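Local atomic coordinates of DNA polymerase (Bacillus phage phi29, PDB entry 2PY5), a protein that replicates the phage genome by protein-primed, strand-displacing DNA synthesis of high processivity and fidelity and proofreads with a 3'-5' exonuclease. Residues Pro5-Phe13 / Trp50-His61. The protein carries 2 engineered substitutions. Numbering follows the deposited sequence.
Engineered in segment 5-13: Ala12 (natural residue Asp). With nucleotides of chain A.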
loop_
_atom_site.group_PDB
_atom_site.type_symbol
_atom_site.label_atom_id
_atom_site.label_comp_id
_atom_site.label_asym_id
_atom_site.label_seq_id
_atom_site.Cartn_x
_atom_site.Cartn_y
_atom_site.Cartn_z
ATOM N N PRO F 5 -31.664 -4.354 -7.657
ATOM C CA PRO F 5 -30.868 -3.629 -6.677
ATOM C C PRO F 5 -30.264 -2.331 -7.229
ATOM O O PRO F 5 -30.792 -1.768 -8.194
ATOM C CB PRO F 5 -29.789 -4.646 -6.308
ATOM C CG PRO F 5 -30.495 -5.973 -6.401
ATOM C CD PRO F 5 -31.644 -5.806 -7.394
ATOM N N ARG F 6 -29.171 -1.870 -6.620
ATOM C CA ARG F 6 -28.602 -0.567 -6.940
ATOM C C ARG F 6 -27.653 -0.616 -8.129
ATOM O O ARG F 6 -26.800 -1.498 -8.223
ATOM C CB ARG F 6 -27.850 0.007 -5.733
ATOM C CG ARG F 6 -28.742 0.272 -4.544
ATOM C CD ARG F 6 -27.951 0.520 -3.304
ATOM N NE ARG F 6 -27.314 1.836 -3.330
ATOM C CZ ARG F 6 -27.954 2.983 -3.150
ATOM N NH1 ARG F 6 -29.251 3.010 -2.899
ATOM N NH2 ARG F 6 -27.279 4.121 -3.203
ATOM N N LYS F 7 -27.785 0.372 -9.010
ATOM C CA LYS F 7 -26.856 0.562 -10.111
ATOM C C LYS F 7 -25.514 1.055 -9.584
ATOM O O LYS F 7 -25.443 1.580 -8.464
ATOM C CB LYS F 7 -27.421 1.563 -11.114
ATOM C CG LYS F 7 -28.610 1.042 -11.927
ATOM C CD LYS F 7 -29.116 2.142 -12.860
ATOM C CE LYS F 7 -29.569 1.629 -14.204
ATOM N NZ LYS F 7 -29.768 2.767 -15.168
ATOM N N MET F 8 -24.470 0.868 -10.394
ATOM C CA MET F 8 -23.108 1.272 -10.059
ATOM C C MET F 8 -22.508 2.051 -11.212
ATOM O O MET F 8 -22.608 1.632 -12.378
ATOM C CB MET F 8 -22.217 0.062 -9.782
ATOM C CG MET F 8 -22.791 -0.932 -8.796
ATOM S SD MET F 8 -21.851 -2.478 -8.730
ATOM C CE MET F 8 -22.010 -3.101 -10.402
ATOM N N TYR F 9 -21.844 3.146 -10.873
ATOM C CA TYR F 9 -21.241 4.018 -11.878
ATOM C C TYR F 9 -19.803 4.293 -11.570
ATOM O O TYR F 9 -19.451 4.509 -10.419
ATOM C CB TYR F 9 -21.982 5.359 -11.942
ATOM C CG TYR F 9 -23.391 5.245 -12.485
ATOM C CD1 TYR F 9 -24.449 4.887 -11.658
ATOM C CD2 TYR F 9 -23.652 5.474 -13.825
ATOM C CE1 TYR F 9 -25.735 4.788 -12.147
ATOM C CE2 TYR F 9 -24.917 5.357 -14.329
ATOM C CZ TYR F 9 -25.972 5.012 -13.495
ATOM O OH TYR F 9 -27.250 4.898 -14.014
ATOM N N SER F 10 -19.004 4.340 -12.627
ATOM C CA SER F 10 -17.645 4.859 -12.621
ATOM C C SER F 10 -17.645 6.331 -13.017
ATOM O O SER F 10 -18.170 6.683 -14.072
ATOM C CB SER F 10 -16.816 4.086 -13.647
ATOM O OG SER F 10 -15.513 4.603 -13.720
ATOM N N CYS F 11 -17.035 7.168 -12.175
ATOM C CA CYS F 11 -17.082 8.632 -12.335
ATOM C C CYS F 11 -15.710 9.282 -12.318
ATOM O O CYS F 11 -14.766 8.743 -11.786
ATOM C CB CYS F 11 -17.899 9.212 -11.188
ATOM S SG CYS F 11 -19.600 8.610 -11.084
ATOM N N ALA F 12 -15.611 10.474 -12.903
ATOM C CA ALA F 12 -14.378 11.259 -12.839
ATOM C C ALA F 12 -14.692 12.732 -12.994
ATOM O O ALA F 12 -15.705 13.103 -13.598
ATOM C CB ALA F 12 -13.419 10.842 -13.931
ATOM N N PHE F 13 -13.813 13.562 -12.429
ATOM C CA PHE F 13 -13.820 15.004 -12.677
ATOM C C PHE F 13 -12.504 15.445 -13.303
ATOM O O PHE F 13 -11.437 14.883 -13.014
ATOM C CB PHE F 13 -13.912 15.787 -11.373
ATOM C CG PHE F 13 -15.202 15.621 -10.592
ATOM C CD1 PHE F 13 -15.166 15.725 -9.220
ATOM C CD2 PHE F 13 -16.428 15.417 -11.211
ATOM C CE1 PHE F 13 -16.306 15.645 -8.464
ATOM C CE2 PHE F 13 -17.576 15.318 -10.467
ATOM C CZ PHE F 13 -17.514 15.424 -9.076
ATOM N N TRP F 50 -27.830 14.945 -10.664
ATOM C CA TRP F 50 -27.912 13.544 -11.046
ATOM C C TRP F 50 -27.570 12.637 -9.848
ATOM O O TRP F 50 -28.309 11.672 -9.553
ATOM C CB TRP F 50 -26.990 13.273 -12.245
ATOM C CG TRP F 50 -26.840 11.815 -12.570
ATOM C CD1 TRP F 50 -27.714 11.042 -13.285
ATOM C CD2 TRP F 50 -25.754 10.955 -12.195
ATOM N NE1 TRP F 50 -27.240 9.756 -13.366
ATOM C CE2 TRP F 50 -26.041 9.674 -12.716
ATOM C CE3 TRP F 50 -24.561 11.141 -11.477
ATOM C CZ2 TRP F 50 -25.190 8.586 -12.528
ATOM C CZ3 TRP F 50 -23.711 10.051 -11.294
ATOM C CH2 TRP F 50 -24.031 8.791 -11.836
ATOM N N VAL F 51 -26.483 12.958 -9.157
ATOM C CA VAL F 51 -26.080 12.209 -7.955
ATOM C C VAL F 51 -27.255 12.106 -6.976
ATOM O O VAL F 51 -27.512 11.040 -6.415
ATOM C CB VAL F 51 -24.890 12.872 -7.224
ATOM C CG1 VAL F 51 -24.637 12.207 -5.857
ATOM C CG2 VAL F 51 -23.631 12.866 -8.092
ATOM N N LEU F 52 -27.979 13.204 -6.774
ATOM C CA LEU F 52 -29.009 13.221 -5.749
ATOM C C LEU F 52 -30.201 12.369 -6.122
ATOM O O LEU F 52 -30.898 11.868 -5.240
ATOM C CB LEU F 52 -29.436 14.630 -5.399
ATOM C CG LEU F 52 -28.388 15.552 -4.797
ATOM C CD1 LEU F 52 -29.020 16.900 -4.407
ATOM C CD2 LEU F 52 -27.658 14.936 -3.620
ATOM N N LYS F 53 -30.420 12.183 -7.422
ATOM C CA LYS F 53 -31.575 11.437 -7.904
ATOM C C LYS F 53 -31.283 9.982 -8.248
ATOM O O LYS F 53 -32.216 9.167 -8.262
ATOM C CB LYS F 53 -32.164 12.124 -9.138
ATOM C CG LYS F 53 -33.102 13.250 -8.823
ATOM C CD LYS F 53 -33.666 13.853 -10.102
ATOM C CE LYS F 53 -34.897 14.690 -9.830
ATOM N NZ LYS F 53 -35.267 15.507 -11.025
ATOM N N VAL F 54 -30.014 9.647 -8.522
ATOM C CA VAL F 54 -29.692 8.345 -9.149
ATOM C C VAL F 54 -29.783 7.158 -8.197
ATOM O O VAL F 54 -29.929 6.023 -8.653
ATOM C CB VAL F 54 -28.316 8.377 -9.900
ATOM C CG1 VAL F 54 -27.152 8.455 -8.928
ATOM C CG2 VAL F 54 -28.173 7.202 -10.863
ATOM N N GLN F 55 -29.742 7.405 -6.884
ATOM C CA GLN F 55 -29.886 6.316 -5.892
ATOM C C GLN F 55 -28.978 5.139 -6.248
ATOM O O GLN F 55 -29.436 3.984 -6.349
ATOM C CB GLN F 55 -31.342 5.822 -5.804
ATOM C CG GLN F 55 -32.354 6.874 -5.403
ATOM C CD GLN F 55 -33.682 6.258 -5.031
ATOM O OE1 GLN F 55 -33.743 5.333 -4.214
ATOM N NE2 GLN F 55 -34.759 6.768 -5.620
ATOM N N ALA F 56 -27.695 5.433 -6.445
ATOM C CA ALA F 56 -26.740 4.438 -6.904
ATOM C C ALA F 56 -25.475 4.404 -6.059
ATOM O O ALA F 56 -25.281 5.193 -5.120
ATOM C CB ALA F 56 -26.390 4.676 -8.392
ATOM N N ASP F 57 -24.601 3.478 -6.414
ATOM C CA ASP F 57 -23.267 3.417 -5.870
ATOM C C ASP F 57 -22.302 3.983 -6.910
ATOM O O ASP F 57 -22.232 3.468 -8.028
ATOM C CB ASP F 57 -22.889 1.965 -5.604
ATOM C CG ASP F 57 -23.676 1.339 -4.468
ATOM O OD1 ASP F 57 -24.419 2.051 -3.758
ATOM O OD2 ASP F 57 -23.532 0.104 -4.280
ATOM N N LEU F 58 -21.559 5.024 -6.540
ATOM C CA LEU F 58 -20.636 5.700 -7.453
ATOM C C LEU F 58 -19.231 5.432 -6.999
ATOM O O LEU F 58 -18.974 5.281 -5.803
ATOM C CB LEU F 58 -20.841 7.216 -7.463
ATOM C CG LEU F 58 -22.247 7.766 -7.639
ATOM C CD1 LEU F 58 -22.226 9.318 -7.829
ATOM C CD2 LEU F 58 -23.027 7.028 -8.736
ATOM N N TYR F 59 -18.328 5.392 -7.964
ATOM C CA TYR F 59 -16.908 5.178 -7.708
ATOM C C TYR F 59 -16.088 6.249 -8.383
ATOM O O TYR F 59 -16.260 6.489 -9.591
ATOM C CB TYR F 59 -16.489 3.815 -8.271
ATOM C CG TYR F 59 -17.055 2.682 -7.475
ATOM C CD1 TYR F 59 -18.348 2.211 -7.706
ATOM C CD2 TYR F 59 -16.305 2.105 -6.457
ATOM C CE1 TYR F 59 -18.872 1.178 -6.950
ATOM C CE2 TYR F 59 -16.821 1.074 -5.699
ATOM C CZ TYR F 59 -18.100 0.624 -5.937
ATOM O OH TYR F 59 -18.616 -0.407 -5.167
ATOM N N PHE F 60 -15.201 6.892 -7.623
ATOM C CA PHE F 60 -14.174 7.767 -8.184
ATOM C C PHE F 60 -12.844 7.123 -7.878
ATOM O O PHE F 60 -12.672 6.504 -6.796
ATOM C CB PHE F 60 -14.193 9.172 -7.555
ATOM C CG PHE F 60 -15.327 10.047 -8.036
ATOM C CD1 PHE F 60 -16.602 9.924 -7.499
ATOM C CD2 PHE F 60 -15.101 11.012 -9.000
ATOM C CE1 PHE F 60 -17.621 10.737 -7.920
ATOM C CE2 PHE F 60 -16.142 11.828 -9.427
ATOM C CZ PHE F 60 -17.392 11.690 -8.876
ATOM N N HIS F 61 -11.892 7.280 -8.789
ATOM C CA HIS F 61 -10.527 6.783 -8.544
ATOM C C HIS F 61 -9.734 7.832 -7.774
ATOM O O HIS F 61 -9.478 8.934 -8.269
ATOM C CB HIS F 61 -9.810 6.406 -9.829
ATOM C CG HIS F 61 -8.822 5.299 -9.642
ATOM N ND1 HIS F 61 -9.190 4.051 -9.207
ATOM C CD2 HIS F 61 -7.474 5.268 -9.782
ATOM C CE1 HIS F 61 -8.120 3.282 -9.120
ATOM N NE2 HIS F 61 -7.063 4.000 -9.453
ATOM P P DT A 6 -4.169 8.120 -10.647
ATOM O OP1 DT A 6 -5.121 7.321 -11.411
ATOM O OP2 DT A 6 -2.868 8.498 -11.208
ATOM O "O5'" DT A 6 -4.845 9.537 -10.299
ATOM C "C5'" DT A 6 -6.226 9.619 -9.988
ATOM C "C4'" DT A 6 -6.505 11.041 -9.558
ATOM O "O4'" DT A 6 -5.765 11.370 -8.371
ATOM C "C3'" DT A 6 -6.064 12.076 -10.587
ATOM O "O3'" DT A 6 -7.045 12.244 -11.608
ATOM C "C2'" DT A 6 -5.860 13.313 -9.723
ATOM C "C1'" DT A 6 -5.486 12.758 -8.353
ATOM N N1 DT A 6 -4.042 12.900 -8.005
ATOM C C2 DT A 6 -3.723 13.340 -6.745
ATOM O O2 DT A 6 -4.547 13.622 -5.899
ATOM N N3 DT A 6 -2.373 13.445 -6.515
ATOM C C4 DT A 6 -1.346 13.142 -7.393
ATOM O O4 DT A 6 -0.168 13.265 -7.070
ATOM C C5 DT A 6 -1.756 12.655 -8.686
ATOM C C7 DT A 6 -0.740 12.294 -9.718
ATOM C C6 DT A 6 -3.077 12.558 -8.933
HETATM O O HOH W 1 -31.661 4.856 -2.369
HETATM O O HOH W 2 -24.767 -2.140 -6.571
HETATM O O HOH W 3 -29.788 2.491 -8.605
HETATM O O HOH W 4 -12.199 9.228 -10.895
#
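Strands 8-13 and 57-60 run parallel in the mixed sheet of the 3'-5' exonuclease region, 4.7 Å apart at their axes and 23° askew, and four backbone hydrogen bonds join them: Asp57 N to Lys7 O, Tyr9 N to Asp57 O, Tyr59 N to Tyr9 O and Cys11 N to Tyr59 O. Past Cys11 a water takes over, joining Cys11 O to His61 N. On the face carrying Tyr9, Cys11, Leu58 and Phe60, helix 44-54 packs back against the sheet. Trp50, its CG anti to the backbone N (chi1 171°), drives the edge of its six-membered ring into the Tyr9 face, CZ2 above the ring centre and the planes at 89°, a T-shaped pair. Val54 CG2 touches Tyr9 CE1 at 3.7 Å, while the Tyr9 hydroxyl is hydrogen-bonded to Glu37. Cys11 CB sits over the Phe60 face, 3.5 Å from its centroid, in a CH-pi contact, and Phe60 turns its edge to the face of Phe13. Where the strands begin, a salt bridge links Arg6 NE to Asp57 OD1 at 2.9 Å, the N-H aimed almost straight, within the guanidinium plane but from well above the carboxylate plane. Salt bridge and ring packing thus hold strand 8-15 beside strand 57-60, whose C-terminal ends near the DNA carry His61, with CD2 3.5 Å from OP1 of DT6 of chain A, and engineered Ala12, naturally an aspartate essential for exonucleolysis.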